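Local coordinates for glycosyl hydrolase family 2, TIM barrel domain protein (Faecalibacterium prausnitzii A2-165, PDB 6ED2) that probably hydrolyses beta-glucuronides, releasing glucuronic acid from conjugates in the human gut, as a glycoside hydrolase of family 2, at residues Gly320-Ala325 with Leu578-Ala583; Asp324-Gly329 with Thr603-Pro608; Gly537-Ser542 with Asn597-Phe602. All blocks are in the same frame, centred on the assembly; numbering follows the deposited sequence.

Contact 1: residues Gly320-Ala325 with Leu578-Ala583; sequences GRHEDA and LVWNFA
The seam where the (beta/alpha)8 barrel closes runs through this contact: Gly320, ending first barrel strand 312-320, meets Val579 to Phe582, where last strand 574-580 gives way to a loop at the active-site end of the barrel. Two backbone bonds join them, Gly320 N to Val579 O (3.0 Å) and Phe582 N to Gly320 O (2.9 Å), spanning the cis peptide between Trp580 and Asn581. The Trp580 ring packs on Gly320, its CZ3 3.7 Å from Gly320 CA, occupying the place a beta carbon would need. His322 meets the same indole obliquely (planes 69° apart), with His322 NE2 3.9 Å from Trp580 CZ2; His322 ND1 is hydrogen-bonded to Tyr357 OH. A magnesium ion lies about 3 Å from the nearest His322 side-chain atom, and a formate lies close to Trp580, consistent with both rings lying near a pocket. Asn581 carries its amide anti to its own N (chi1 178°), which brings ND2 within 3.2 Å of Arg321 O for a weak bond, while OD1 accepts from Ala583 N in an Asx turn. Arg321, salt-bridged through NH2 to Asp340, forms a cation-pi contact with Phe582: Arg321 NH1 sits 3.2 Å above the centre of the Phe582 ring.

Contact 2: residues Asp324-Gly329 with Thr603-Pro608; sequences DADIRG and TRQRQP
Both backbones here are irregular and come nearest at Ala325 and Arg604, whose CA atoms are 6.2 Å apart. Segment 603-608 starts with a type I turn, Thr603 to Arg606, closed by Arg606 N to Thr603 O; segment 324-329 folds back through Ala325 N to Gly329 O. Arg604, extended from CG to NE, grips the Asp324 carboxylate side-on: NE reaches OD2 at 2.8 Å, almost straight (172°), and NH2 reaches OD1 at 2.9 Å from above the carboxylate plane. Asp326 comes from another direction, its carboxylate nearly perpendicular to the guanidinium (87°), and Asp326 OD1 takes a weak bond from Arg604 NH1 at 3.1 Å. The other oxygen, Asp326 OD2, uses its syn lone pair for Gln605 NE2 at 2.8 Å. One arginine thus joins two acids in a salt-bridge network. Arg606 bends at chi2 to offer NH2 to Asp324 O (3.0 Å) and NH1 to Arg604 O (2.8 Å), the first crossing to segment 324-329, the second bracing the turn itself. The contact joins the run from strand 312-320 into helix 334-347 with the run from strand 574-580 into helix 610-621; Asp340 of helix 334-347 pairs with Arg606 NE, and Asp326 packs on Gln605 of a second subunit.

Contact 3: residues Gly537-Ser542 with Asn597-Phe602; sequences GTDNLS and NKKGIF. With FMT (formic acid), chain G.
This is a polar, largely buried contact between two loops that leave neighbouring barrel strands at the active-site end: segment 537-542 follows strand 531-535, and segment 597-602 lies in the loop after strand 574-580. Asp539 is central to it. With CG anti to its carbonyl carbon (chi1 -71°), its carboxylate divides between two adjacent residues: OD1 accepts from Lys598 N at 2.8 Å on the anti side, and OD2 pairs with Lys599 NZ at 2.8 Å on the syn side, 29° out of the carboxylate plane. The backbone adds Asn540 N to Lys598 O, 2.9 Å. Lys599 NZ also bonds Tyr501 OH and donates to formate O1 at 2.8 Å, and Asn597 ND2 meets the same oxygen at 3.0 Å with an angle of 161° at the hydrogen. Asn597 OD1 meanwhile receives Lys599 N (2.9 Å) in an Asx turn; the two side chains converge on the same formate oxygen. Asn and Lys in this spacing match the family's N-x-K motif, which recognises the glucuronate carboxylate, and the formate, probably from the crystallisation liquor, is consistent with that role. Replacing Asp539 by an alanine would probably leave Lys599 NZ without its acidic mate and Lys598 N without its acceptor. Farther out, Leu541 CD2 rests 3.8 Å from Lys598 CG. Around the contact, helix 554-570 lies against Thr538 and Asn540, while Ile601 and Phe602 carry the second loop onto helices 334-347 and 610-621.

All three contacts lie at the C-terminal end of the barrel strands, and each uses the end of strand 574-580 or the chain after it. Contacts 1 and 2 take their other segment from the loop after strand 312-320, sharing Asp324 and Ala325, whereas contact 3 turns to the loop after the adjacent strand 531-535. Contacts 1 and 3 are buried and adjoin, with Asn581 O about 2.8 Å from Ile601 N; their chemistry is backbone and aromatic in the first, an acid-lysine pair beside a bound anion in the third. Contact 2 is only partly buried, near a second subunit, and relies on arginine salt bridges and ordered water.

Contact 1: residues Gly320-Ala325 with Leu578-Ala583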
ATOM      1  N   GLY A 320       7.691  -3.791 -24.148  1.00 26.19           N
ATOM      2  CA  GLY A 320       6.409  -3.432 -24.708  1.00 26.98           C
ATOM      3  C   GLY A 320       5.820  -2.303 -23.869  1.00 29.42           C
ATOM      4  O   GLY A 320       5.861  -2.326 -22.640  1.00 26.57           O
ATOM      5  N   ARG A 321       5.282  -1.301 -24.552  1.00 29.48           N
ATOM      6  CA  ARG A 321       4.750  -0.115 -23.921  1.00 26.28           C
ATOM      7  C   ARG A 321       3.237  -0.041 -24.097  1.00 30.84           C
ATOM      8  O   ARG A 321       2.582  -0.966 -24.606  1.00 28.70           O
ATOM      9  CB  ARG A 321       5.445   1.117 -24.501  1.00 26.42           C
ATOM     10  CG  ARG A 321       6.904   1.270 -24.061  1.00 24.88           C
ATOM     11  CD  ARG A 321       7.484   2.594 -24.561  1.00 28.50           C
ATOM     12  NE  ARG A 321       6.639   3.684 -24.085  1.00 37.39           N
ATOM     13  CZ  ARG A 321       6.822   4.315 -22.934  1.00 30.50           C
ATOM     14  NH1 ARG A 321       7.854   3.991 -22.164  1.00 31.86           N
ATOM     15  NH2 ARG A 321       5.969   5.254 -22.552  1.00 32.60           N
ATOM     16  N   HIS A 322       2.678   1.077 -23.654  1.00 26.72           N
ATOM     17  CA  HIS A 322       1.319   1.473 -23.963  1.00 25.52           C
ATOM     18  C   HIS A 322       1.289   2.991 -23.964  1.00 27.83           C
ATOM     19  O   HIS A 322       2.106   3.645 -23.305  1.00 27.64           O
ATOM     20  CB  HIS A 322       0.295   0.919 -22.954  1.00 25.42           C
ATOM     21  CG  HIS A 322      -0.477  -0.275 -23.452  1.00 35.46           C
ATOM     22  ND1 HIS A 322      -1.257  -0.246 -24.593  1.00 28.63           N
ATOM     23  CD2 HIS A 322      -0.585  -1.538 -22.957  1.00 29.88           C
ATOM     24  CE1 HIS A 322      -1.801  -1.436 -24.784  1.00 26.95           C
ATOM     25  NE2 HIS A 322      -1.409  -2.237 -23.804  1.00 28.09           N
ATOM     26  N   GLU A 323       0.363   3.553 -24.726  1.00 24.82           N
ATOM     27  CA  GLU A 323       0.025   4.963 -24.555  1.00 27.04           C
ATOM     28  C   GLU A 323      -1.048   4.981 -23.472  1.00 27.57           C
ATOM     29  O   GLU A 323      -2.237   4.788 -23.732  1.00 25.37           O
ATOM     30  CB  GLU A 323      -0.434   5.591 -25.863  1.00 24.64           C
ATOM     31  CG  GLU A 323       0.694   5.880 -26.834  1.00 25.26           C
ATOM     32  CD  GLU A 323       0.189   6.589 -28.088  1.00 28.43           C
ATOM     33  OE1 GLU A 323      -0.717   6.034 -28.766  1.00 28.92           O
ATOM     34  OE2 GLU A 323       0.677   7.704 -28.380  1.00 25.44           O
ATOM     35  N   ASP A 324      -0.606   5.160 -22.229  1.00 23.26           N
ATOM     36  CA  ASP A 324      -1.484   4.982 -21.083  1.00 25.91           C
ATOM     37  C   ASP A 324      -0.895   5.763 -19.916  1.00 26.42           C
ATOM     38  O   ASP A 324       0.314   5.687 -19.674  1.00 26.18           O
ATOM     39  CB  ASP A 324      -1.613   3.483 -20.740  1.00 21.75           C
ATOM     40  CG  ASP A 324      -2.293   3.235 -19.398  1.00 27.25           C
ATOM     41  OD1 ASP A 324      -3.478   2.840 -19.400  1.00 23.53           O
ATOM     42  OD2 ASP A 324      -1.636   3.414 -18.340  1.00 28.12           O
ATOM     43  N   ALA A 325      -1.742   6.510 -19.209  1.00 23.44           N
ATOM     44  CA  ALA A 325      -1.329   7.215 -17.999  1.00 29.26           C
ATOM     45  C   ALA A 325      -2.580   7.526 -17.191  1.00 27.01           C
ATOM     46  O   ALA A 325      -3.705   7.392 -17.682  1.00 25.35           O
ATOM     47  CB  ALA A 325      -0.537   8.496 -18.322  1.00 20.16           C
ATOM     48  N   LEU A 578      12.191  -7.948 -24.805  1.00 23.63           N
ATOM     49  CA  LEU A 578      11.342  -6.802 -24.533  1.00 26.11           C
ATOM     50  C   LEU A 578      10.304  -7.315 -23.556  1.00 27.79           C
ATOM     51  O   LEU A 578       9.503  -8.195 -23.901  1.00 24.52           O
ATOM     52  CB  LEU A 578      10.708  -6.232 -25.802  1.00 22.31           C
ATOM     53  CG  LEU A 578      11.658  -5.880 -26.947  1.00 26.34           C
ATOM     54  CD1 LEU A 578      10.865  -5.267 -28.088  1.00 26.36           C
ATOM     55  CD2 LEU A 578      12.777  -4.952 -26.537  1.00 22.67           C
ATOM     56  N   VAL A 579      10.353  -6.805 -22.326  1.00 23.87           N
ATOM     57  CA  VAL A 579       9.541  -7.355 -21.249  1.00 23.50           C
ATOM     58  C   VAL A 579       8.190  -6.662 -21.266  1.00 24.78           C
ATOM     59  O   VAL A 579       8.061  -5.519 -21.719  1.00 27.31           O
ATOM     60  CB  VAL A 579      10.269  -7.213 -19.889  1.00 29.44           C
ATOM     61  CG1 VAL A 579      10.345  -5.746 -19.448  1.00 23.74           C
ATOM     62  CG2 VAL A 579       9.615  -8.080 -18.810  1.00 26.28           C
ATOM     63  N   TRP A 580       7.159  -7.370 -20.809  1.00 25.99           N
ATOM     64  CA  TRP A 580       5.835  -6.790 -20.612  1.00 26.18           C
ATOM     65  C   TRP A 580       5.670  -6.423 -19.140  1.00 25.72           C
ATOM     66  O   TRP A 580       5.750  -7.299 -18.280  1.00 27.11           O
ATOM     67  CB  TRP A 580       4.766  -7.792 -21.014  1.00 24.33           C
ATOM     68  CG  TRP A 580       3.415  -7.214 -21.256  1.00 25.60           C
ATOM     69  CD1 TRP A 580       2.286  -7.435 -20.524  1.00 25.24           C
ATOM     70  CD2 TRP A 580       3.039  -6.362 -22.336  1.00 22.51           C
ATOM     71  NE1 TRP A 580       1.227  -6.767 -21.083  1.00 26.78           N
ATOM     72  CE2 TRP A 580       1.666  -6.093 -22.194  1.00 24.84           C
ATOM     73  CE3 TRP A 580       3.736  -5.787 -23.406  1.00 24.73           C
ATOM     74  CZ2 TRP A 580       0.969  -5.274 -23.084  1.00 20.49           C
ATOM     75  CZ3 TRP A 580       3.050  -4.972 -24.279  1.00 24.22           C
ATOM     76  CH2 TRP A 580       1.675  -4.725 -24.115  1.00 23.46           C
ATOM     77  N   ASN A 581       5.433  -5.153 -18.833  1.00 29.95           N
ATOM     78  CA  ASN A 581       5.282  -4.009 -19.725  1.00 29.42           C
ATOM     79  C   ASN A 581       6.105  -2.887 -19.061  1.00 28.83           C
ATOM     80  O   ASN A 581       6.448  -3.006 -17.878  1.00 27.70           O
ATOM     81  CB  ASN A 581       3.797  -3.644 -19.833  1.00 24.65           C
ATOM     82  CG  ASN A 581       3.507  -2.419 -20.724  1.00 29.98           C
ATOM     83  OD1 ASN A 581       3.722  -1.267 -20.331  1.00 26.41           O
ATOM     84  ND2 ASN A 581       2.915  -2.677 -21.892  1.00 29.19           N
ATOM     85  N   PHE A 582       6.419  -1.811 -19.791  1.00 26.58           N
ATOM     86  CA  PHE A 582       7.110  -0.673 -19.183  1.00 25.44           C
ATOM     87  C   PHE A 582       6.428  -0.212 -17.886  1.00 25.52           C
ATOM     88  O   PHE A 582       7.090   0.027 -16.873  1.00 25.02           O
ATOM     89  CB  PHE A 582       7.191   0.481 -20.192  1.00 25.86           C
ATOM     90  CG  PHE A 582       7.733   1.774 -19.609  1.00 26.15           C
ATOM     91  CD1 PHE A 582       9.096   1.939 -19.411  1.00 26.68           C
ATOM     92  CD2 PHE A 582       6.883   2.809 -19.270  1.00 27.60           C
ATOM     93  CE1 PHE A 582       9.600   3.102 -18.872  1.00 29.45           C
ATOM     94  CE2 PHE A 582       7.378   3.999 -18.738  1.00 25.46           C
ATOM     95  CZ  PHE A 582       8.737   4.144 -18.540  1.00 30.48           C
ATOM     96  N   ALA A 583       5.102  -0.091 -17.889  1.00 24.68           N
ATOM     97  CA  ALA A 583       4.420   0.451 -16.721  1.00 27.38           C
ATOM     98  C   ALA A 583       3.038  -0.176 -16.577  1.00 24.92           C
ATOM     99  O   ALA A 583       2.423  -0.579 -17.565  1.00 26.89           O
ATOM    100  CB  ALA A 583       4.316   1.988 -16.817  1.00 21.83           C
TER

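Contact 2: residues Asp324-Gly329 with Thr603-Pro608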
ATOM      1  N   ASP A 324      -0.606   5.160 -22.229  1.00 23.26           N
ATOM      2  CA  ASP A 324      -1.484   4.982 -21.083  1.00 25.91           C
ATOM      3  C   ASP A 324      -0.895   5.763 -19.916  1.00 26.42           C
ATOM      4  O   ASP A 324       0.314   5.687 -19.674  1.00 26.18           O
ATOM      5  CB  ASP A 324      -1.613   3.483 -20.740  1.00 21.75           C
ATOM      6  CG  ASP A 324      -2.293   3.235 -19.398  1.00 27.25           C
ATOM      7  OD1 ASP A 324      -3.478   2.840 -19.400  1.00 23.53           O
ATOM      8  OD2 ASP A 324      -1.636   3.414 -18.340  1.00 28.12           O
ATOM      9  N   ALA A 325      -1.742   6.510 -19.209  1.00 23.44           N
ATOM     10  CA  ALA A 325      -1.329   7.215 -17.999  1.00 29.26           C
ATOM     11  C   ALA A 325      -2.580   7.526 -17.191  1.00 27.01           C
ATOM     12  O   ALA A 325      -3.705   7.392 -17.682  1.00 25.35           O
ATOM     13  CB  ALA A 325      -0.537   8.496 -18.322  1.00 20.16           C
ATOM     14  N   ASP A 326      -2.373   7.945 -15.938  1.00 27.46           N
ATOM     15  CA  ASP A 326      -3.497   8.350 -15.089  1.00 27.38           C
ATOM     16  C   ASP A 326      -4.293   9.485 -15.726  1.00 23.91           C
ATOM     17  O   ASP A 326      -3.741  10.344 -16.420  1.00 22.50           O
ATOM     18  CB  ASP A 326      -3.008   8.786 -13.706  1.00 27.80           C
ATOM     19  CG  ASP A 326      -2.577   7.602 -12.829  1.00 31.57           C
ATOM     20  OD1 ASP A 326      -3.145   6.495 -12.976  1.00 30.26           O
ATOM     21  OD2 ASP A 326      -1.674   7.787 -11.981  1.00 33.89           O
ATOM     22  N   ILE A 327      -5.611   9.439 -15.532  1.00 23.75           N
ATOM     23  CA  ILE A 327      -6.521  10.525 -15.892  1.00 26.87           C
ATOM     24  C   ILE A 327      -6.763  10.632 -17.398  1.00 22.27           C
ATOM     25  O   ILE A 327      -7.919  10.635 -17.843  1.00 26.16           O
ATOM     26  CB  ILE A 327      -6.020  11.867 -15.313  1.00 27.64           C
ATOM     27  CG1 ILE A 327      -5.917  11.764 -13.782  1.00 26.66           C
ATOM     28  CG2 ILE A 327      -6.936  12.996 -15.747  1.00 23.92           C
ATOM     29  CD1 ILE A 327      -5.576  13.066 -13.076  1.00 30.07           C
ATOM     30  N   ARG A 328      -5.703  10.730 -18.195  1.00 24.30           N
ATOM     31  CA  ARG A 328      -5.842  11.094 -19.608  1.00 25.59           C
ATOM     32  C   ARG A 328      -6.031   9.903 -20.557  1.00 25.62           C
ATOM     33  O   ARG A 328      -6.164  10.115 -21.771  1.00 25.62           O
ATOM     34  CB  ARG A 328      -4.619  11.899 -20.071  1.00 25.16           C
ATOM     35  CG  ARG A 328      -3.417  11.037 -20.480  1.00 24.81           C
ATOM     36  CD  ARG A 328      -2.104  11.854 -20.465  1.00 26.39           C
ATOM     37  NE  ARG A 328      -1.895  12.438 -19.148  1.00 27.86           N
ATOM     38  CZ  ARG A 328      -2.129  13.712 -18.845  1.00 30.14           C
ATOM     39  NH1 ARG A 328      -2.545  14.568 -19.781  1.00 23.40           N
ATOM     40  NH2 ARG A 328      -1.932  14.131 -17.602  1.00 30.30           N
ATOM     41  N   GLY A 329      -6.039   8.674 -20.058  1.00 24.58           N
ATOM     42  CA  GLY A 329      -6.162   7.528 -20.957  1.00 24.25           C
ATOM     43  C   GLY A 329      -4.981   7.439 -21.897  1.00 22.14           C
ATOM     44  O   GLY A 329      -3.830   7.373 -21.458  1.00 25.04           O
ATOM     45  N   THR A 603       5.626   1.700 -11.924  1.00 22.49           N
ATOM     46  CA  THR A 603       4.225   1.973 -11.640  1.00 21.48           C
ATOM     47  C   THR A 603       3.643   2.877 -12.732  1.00 22.78           C
ATOM     48  O   THR A 603       4.362   3.482 -13.527  1.00 20.56           O
ATOM     49  CB  THR A 603       4.064   2.668 -10.285  1.00 26.10           C
ATOM     50  OG1 THR A 603       4.662   3.969 -10.368  1.00 23.11           O
ATOM     51  CG2 THR A 603       4.721   1.867  -9.151  1.00 22.19           C
ATOM     52  N   ARG A 604       2.319   2.994 -12.736  1.00 22.31           N
ATOM     53  CA  ARG A 604       1.661   3.875 -13.688  1.00 24.12           C
ATOM     54  C   ARG A 604       2.035   5.340 -13.456  1.00 30.78           C
ATOM     55  O   ARG A 604       1.961   6.154 -14.385  1.00 28.23           O
ATOM     56  CB  ARG A 604       0.144   3.677 -13.595  1.00 22.36           C
ATOM     57  CG  ARG A 604      -0.616   4.200 -14.799  1.00 24.58           C
ATOM     58  CD  ARG A 604      -2.105   4.076 -14.601  1.00 25.38           C
ATOM     59  NE  ARG A 604      -2.832   4.089 -15.868  1.00 26.20           N
ATOM     60  CZ  ARG A 604      -4.111   4.415 -15.993  1.00 25.78           C
ATOM     61  NH1 ARG A 604      -4.800   4.800 -14.923  1.00 26.65           N
ATOM     62  NH2 ARG A 604      -4.702   4.351 -17.183  1.00 22.94           N
ATOM     63  N   GLN A 605       2.410   5.695 -12.223  1.00 23.28           N
ATOM     64  CA  GLN A 605       2.895   7.021 -11.859  1.00 25.84           C
ATOM     65  C   GLN A 605       4.379   7.189 -12.155  1.00 28.30           C
ATOM     66  O   GLN A 605       4.977   8.201 -11.765  1.00 25.43           O
ATOM     67  CB  GLN A 605       2.620   7.282 -10.372  1.00 24.42           C
ATOM     68  CG  GLN A 605       1.128   7.249 -10.024  1.00 29.26           C
ATOM     69  CD  GLN A 605       0.523   5.836  -9.994  1.00 28.08           C
ATOM     70  OE1 GLN A 605       1.186   4.879  -9.595  1.00 28.83           O
ATOM     71  NE2 GLN A 605      -0.740   5.710 -10.425  1.00 23.11           N
ATOM     72  N   ARG A 606       4.985   6.186 -12.789  1.00 23.30           N
ATOM     73  CA  ARG A 606       6.323   6.289 -13.358  1.00 23.20           C
ATOM     74  C   ARG A 606       7.398   6.266 -12.281  1.00 26.33           C
ATOM     75  O   ARG A 606       8.388   6.998 -12.354  1.00 26.59           O
ATOM     76  CB  ARG A 606       6.463   7.526 -14.235  1.00 22.71           C
ATOM     77  CG  ARG A 606       6.164   7.260 -15.690  1.00 32.06           C
ATOM     78  CD  ARG A 606       4.803   6.614 -15.919  1.00 27.38           C
ATOM     79  NE  ARG A 606       4.534   6.503 -17.347  1.00 28.64           N
ATOM     80  CZ  ARG A 606       3.434   5.971 -17.877  1.00 29.40           C
ATOM     81  NH1 ARG A 606       2.468   5.497 -17.100  1.00 22.02           N
ATOM     82  NH2 ARG A 606       3.302   5.920 -19.199  1.00 32.28           N
ATOM     83  N   GLN A 607       7.214   5.403 -11.283  1.00 23.31           N
ATOM     84  CA  GLN A 607       8.277   5.137 -10.334  1.00 28.84           C
ATOM     85  C   GLN A 607       8.682   3.670 -10.416  1.00 26.08           C
ATOM     86  O   GLN A 607       7.865   2.820 -10.766  1.00 30.19           O
ATOM     87  CB  GLN A 607       7.852   5.480  -8.898  1.00 26.71           C
ATOM     88  CG  GLN A 607       7.410   6.904  -8.722  1.00 22.91           C
ATOM     89  CD  GLN A 607       8.531   7.916  -8.972  1.00 29.00           C
ATOM     90  OE1 GLN A 607       9.722   7.571  -8.984  1.00 26.39           O
ATOM     91  NE2 GLN A 607       8.144   9.182  -9.171  1.00 25.32           N
ATOM     92  N   PRO A 608       9.926   3.335 -10.085  1.00 30.44           N
ATOM     93  CA  PRO A 608      10.374   1.947 -10.258  1.00 31.90           C
ATOM     94  C   PRO A 608       9.716   0.997  -9.267  1.00 31.78           C
ATOM     95  O   PRO A 608       9.450   1.351  -8.116  1.00 29.29           O
ATOM     96  CB  PRO A 608      11.885   2.025 -10.028  1.00 29.71           C
ATOM     97  CG  PRO A 608      12.081   3.234  -9.222  1.00 29.43           C
ATOM     98  CD  PRO A 608      11.013   4.209  -9.628  1.00 25.33           C
TER
HETATM   99  O   HOH W   1       1.027   3.044 -18.006  1.00 24.64           O
HETATM  100  O   HOH W   2       0.047   8.327 -14.937  1.00 32.13           O

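Contact 3: residues Gly537-Ser542 with Asn597-Phe602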
ATOM      1  N   GLY A 537       6.611 -11.752 -18.144  1.00 27.20           N
ATOM      2  CA  GLY A 537       6.489 -11.033 -16.893  1.00 29.60           C
ATOM      3  C   GLY A 537       5.394 -11.564 -15.984  1.00 34.56           C
ATOM      4  O   GLY A 537       4.670 -12.502 -16.340  1.00 28.25           O
ATOM      5  N   THR A 538       5.267 -10.984 -14.792  1.00 27.84           N
ATOM      6  CA  THR A 538       4.245 -11.398 -13.846  1.00 26.31           C
ATOM      7  C   THR A 538       3.625 -10.152 -13.245  1.00 31.67           C
ATOM      8  O   THR A 538       4.289  -9.123 -13.085  1.00 27.31           O
ATOM      9  CB  THR A 538       4.786 -12.288 -12.697  1.00 29.57           C
ATOM     10  OG1 THR A 538       5.567 -11.501 -11.782  1.00 26.95           O
ATOM     11  CG2 THR A 538       5.613 -13.445 -13.220  1.00 29.71           C
ATOM     12  N   ASP A 539       2.346 -10.255 -12.913  1.00 28.94           N
ATOM     13  CA  ASP A 539       1.714  -9.193 -12.162  1.00 28.33           C
ATOM     14  C   ASP A 539       2.343  -9.161 -10.777  1.00 31.52           C
ATOM     15  O   ASP A 539       2.521 -10.206 -10.139  1.00 29.72           O
ATOM     16  CB  ASP A 539       0.205  -9.424 -12.070  1.00 28.41           C
ATOM     17  CG  ASP A 539      -0.504  -9.209 -13.390  1.00 29.67           C
ATOM     18  OD1 ASP A 539      -1.064  -8.114 -13.616  1.00 32.40           O
ATOM     19  OD2 ASP A 539      -0.522 -10.146 -14.207  1.00 34.51           O
ATOM     20  N   ASN A 540       2.711  -7.972 -10.320  1.00 27.03           N
ATOM     21  CA  ASN A 540       3.193  -7.840  -8.953  1.00 33.17           C
ATOM     22  C   ASN A 540       2.937  -6.411  -8.504  1.00 32.43           C
ATOM     23  O   ASN A 540       3.200  -5.468  -9.258  1.00 32.93           O
ATOM     24  CB  ASN A 540       4.682  -8.226  -8.847  1.00 32.91           C
ATOM     25  CG  ASN A 540       5.600  -7.294  -9.634  1.00 33.82           C
ATOM     26  OD1 ASN A 540       6.269  -6.431  -9.053  1.00 32.99           O
ATOM     27  ND2 ASN A 540       5.647  -7.471 -10.951  1.00 29.00           N
ATOM     28  N   LEU A 541       2.372  -6.264  -7.307  1.00 30.90           N
ATOM     29  CA  LEU A 541       2.088  -4.950  -6.742  1.00 32.23           C
ATOM     30  C   LEU A 541       3.319  -4.366  -6.074  1.00 34.62           C
ATOM     31  O   LEU A 541       4.051  -5.067  -5.366  1.00 33.44           O
ATOM     32  CB  LEU A 541       0.966  -5.035  -5.708  1.00 35.54           C
ATOM     33  CG  LEU A 541      -0.331  -5.654  -6.214  1.00 36.83           C
ATOM     34  CD1 LEU A 541      -1.270  -5.876  -5.043  1.00 36.00           C
ATOM     35  CD2 LEU A 541      -0.945  -4.743  -7.258  1.00 32.98           C
ATOM     36  N   SER A 542       3.534  -3.072  -6.293  1.00 34.99           N
ATOM     37  CA  SER A 542       4.538  -2.328  -5.545  1.00 41.35           C
ATOM     38  C   SER A 542       4.345  -2.568  -4.048  1.00 37.71           C
ATOM     39  O   SER A 542       3.241  -2.390  -3.517  1.00 38.83           O
ATOM     40  CB  SER A 542       4.414  -0.836  -5.891  1.00 41.83           C
ATOM     41  OG  SER A 542       5.664  -0.169  -5.812  1.00 51.25           O
ATOM     42  N   ASN A 597      -3.579  -3.822 -15.419  1.00 31.51           N
ATOM     43  CA  ASN A 597      -2.508  -4.793 -15.568  1.00 29.61           C
ATOM     44  C   ASN A 597      -1.345  -4.364 -14.691  1.00 28.53           C
ATOM     45  O   ASN A 597      -0.952  -3.197 -14.722  1.00 27.88           O
ATOM     46  CB  ASN A 597      -2.079  -4.867 -17.037  1.00 29.05           C
ATOM     47  CG  ASN A 597      -1.066  -5.979 -17.317  1.00 31.11           C
ATOM     48  OD1 ASN A 597       0.028  -6.002 -16.747  1.00 33.62           O
ATOM     49  ND2 ASN A 597      -1.417  -6.885 -18.226  1.00 29.42           N
ATOM     50  N   LYS A 598      -0.791  -5.302 -13.922  1.00 26.10           N
ATOM     51  CA  LYS A 598       0.225  -4.976 -12.924  1.00 27.60           C
ATOM     52  C   LYS A 598       1.567  -5.635 -13.237  1.00 28.24           C
ATOM     53  O   LYS A 598       2.356  -5.924 -12.333  1.00 24.56           O
ATOM     54  CB  LYS A 598      -0.260  -5.357 -11.527  1.00 25.87           C
ATOM     55  CG  LYS A 598      -1.351  -4.415 -11.008  1.00 29.72           C
ATOM     56  CD  LYS A 598      -0.812  -2.985 -10.911  1.00 30.90           C
ATOM     57  CE  LYS A 598      -1.683  -2.075 -10.038  1.00 27.91           C
ATOM     58  NZ  LYS A 598      -2.953  -1.666 -10.701  1.00 28.35           N
ATOM     59  N   LYS A 599       1.846  -5.871 -14.514  1.00 24.27           N
ATOM     60  CA  LYS A 599       3.144  -6.376 -14.928  1.00 28.78           C
ATOM     61  C   LYS A 599       4.146  -5.248 -15.194  1.00 28.78           C
ATOM     62  O   LYS A 599       5.241  -5.510 -15.704  1.00 24.81           O
ATOM     63  CB  LYS A 599       2.982  -7.273 -16.162  1.00 30.50           C
ATOM     64  CG  LYS A 599       2.037  -8.480 -15.943  1.00 26.39           C
ATOM     65  CD  LYS A 599       2.334  -9.609 -16.954  1.00 29.96           C
ATOM     66  CE  LYS A 599       1.463 -10.866 -16.739  1.00 31.84           C
ATOM     67  NZ  LYS A 599      -0.015 -10.663 -16.892  1.00 28.09           N
ATOM     68  N   GLY A 600       3.800  -4.010 -14.841  1.00 26.10           N
ATOM     69  CA  GLY A 600       4.710  -2.906 -15.088  1.00 26.35           C
ATOM     70  C   GLY A 600       6.058  -3.129 -14.420  1.00 27.01           C
ATOM     71  O   GLY A 600       6.148  -3.662 -13.311  1.00 25.01           O
ATOM     72  N   ILE A 601       7.120  -2.751 -15.129  1.00 25.48           N
ATOM     73  CA  ILE A 601       8.420  -2.617 -14.485  1.00 24.80           C
ATOM     74  C   ILE A 601       8.457  -1.328 -13.654  1.00 29.08           C
ATOM     75  O   ILE A 601       9.152  -1.258 -12.623  1.00 26.58           O
ATOM     76  CB  ILE A 601       9.528  -2.661 -15.552  1.00 28.09           C
ATOM     77  CG1 ILE A 601       9.478  -3.996 -16.315  1.00 29.27           C
ATOM     78  CG2 ILE A 601      10.915  -2.464 -14.923  1.00 20.35           C
ATOM     79  CD1 ILE A 601       9.441  -5.239 -15.390  1.00 22.36           C
ATOM     80  N   PHE A 602       7.711  -0.307 -14.082  1.00 26.14           N
ATOM     81  CA  PHE A 602       7.441   0.898 -13.312  1.00 25.47           C
ATOM     82  C   PHE A 602       5.958   0.957 -12.989  1.00 28.79           C
ATOM     83  O   PHE A 602       5.134   0.334 -13.672  1.00 24.21           O
ATOM     84  CB  PHE A 602       7.864   2.153 -14.081  1.00 21.79           C
ATOM     85  CG  PHE A 602       9.310   2.138 -14.488  1.00 26.06           C
ATOM     86  CD1 PHE A 602      10.282   2.700 -13.662  1.00 26.60           C
ATOM     87  CD2 PHE A 602       9.701   1.542 -15.679  1.00 24.70           C
ATOM     88  CE1 PHE A 602      11.608   2.679 -14.011  1.00 25.77           C
ATOM     89  CE2 PHE A 602      11.037   1.508 -16.048  1.00 27.58           C
ATOM     90  CZ  PHE A 602      11.998   2.072 -15.211  1.00 27.78           C
TER
HETATM   91  C   FMT G 706      -0.521 -10.150 -20.060  1.00 41.77           C
HETATM   92  O1  FMT G 706      -0.026  -9.277 -19.349  1.00 37.47           O
HETATM   93  O2  FMT G 706      -1.730 -10.214 -20.295  1.00 56.23           O
HETATM   94  O   HOH W   3       7.761  -5.617 -12.070  1.00 27.93           O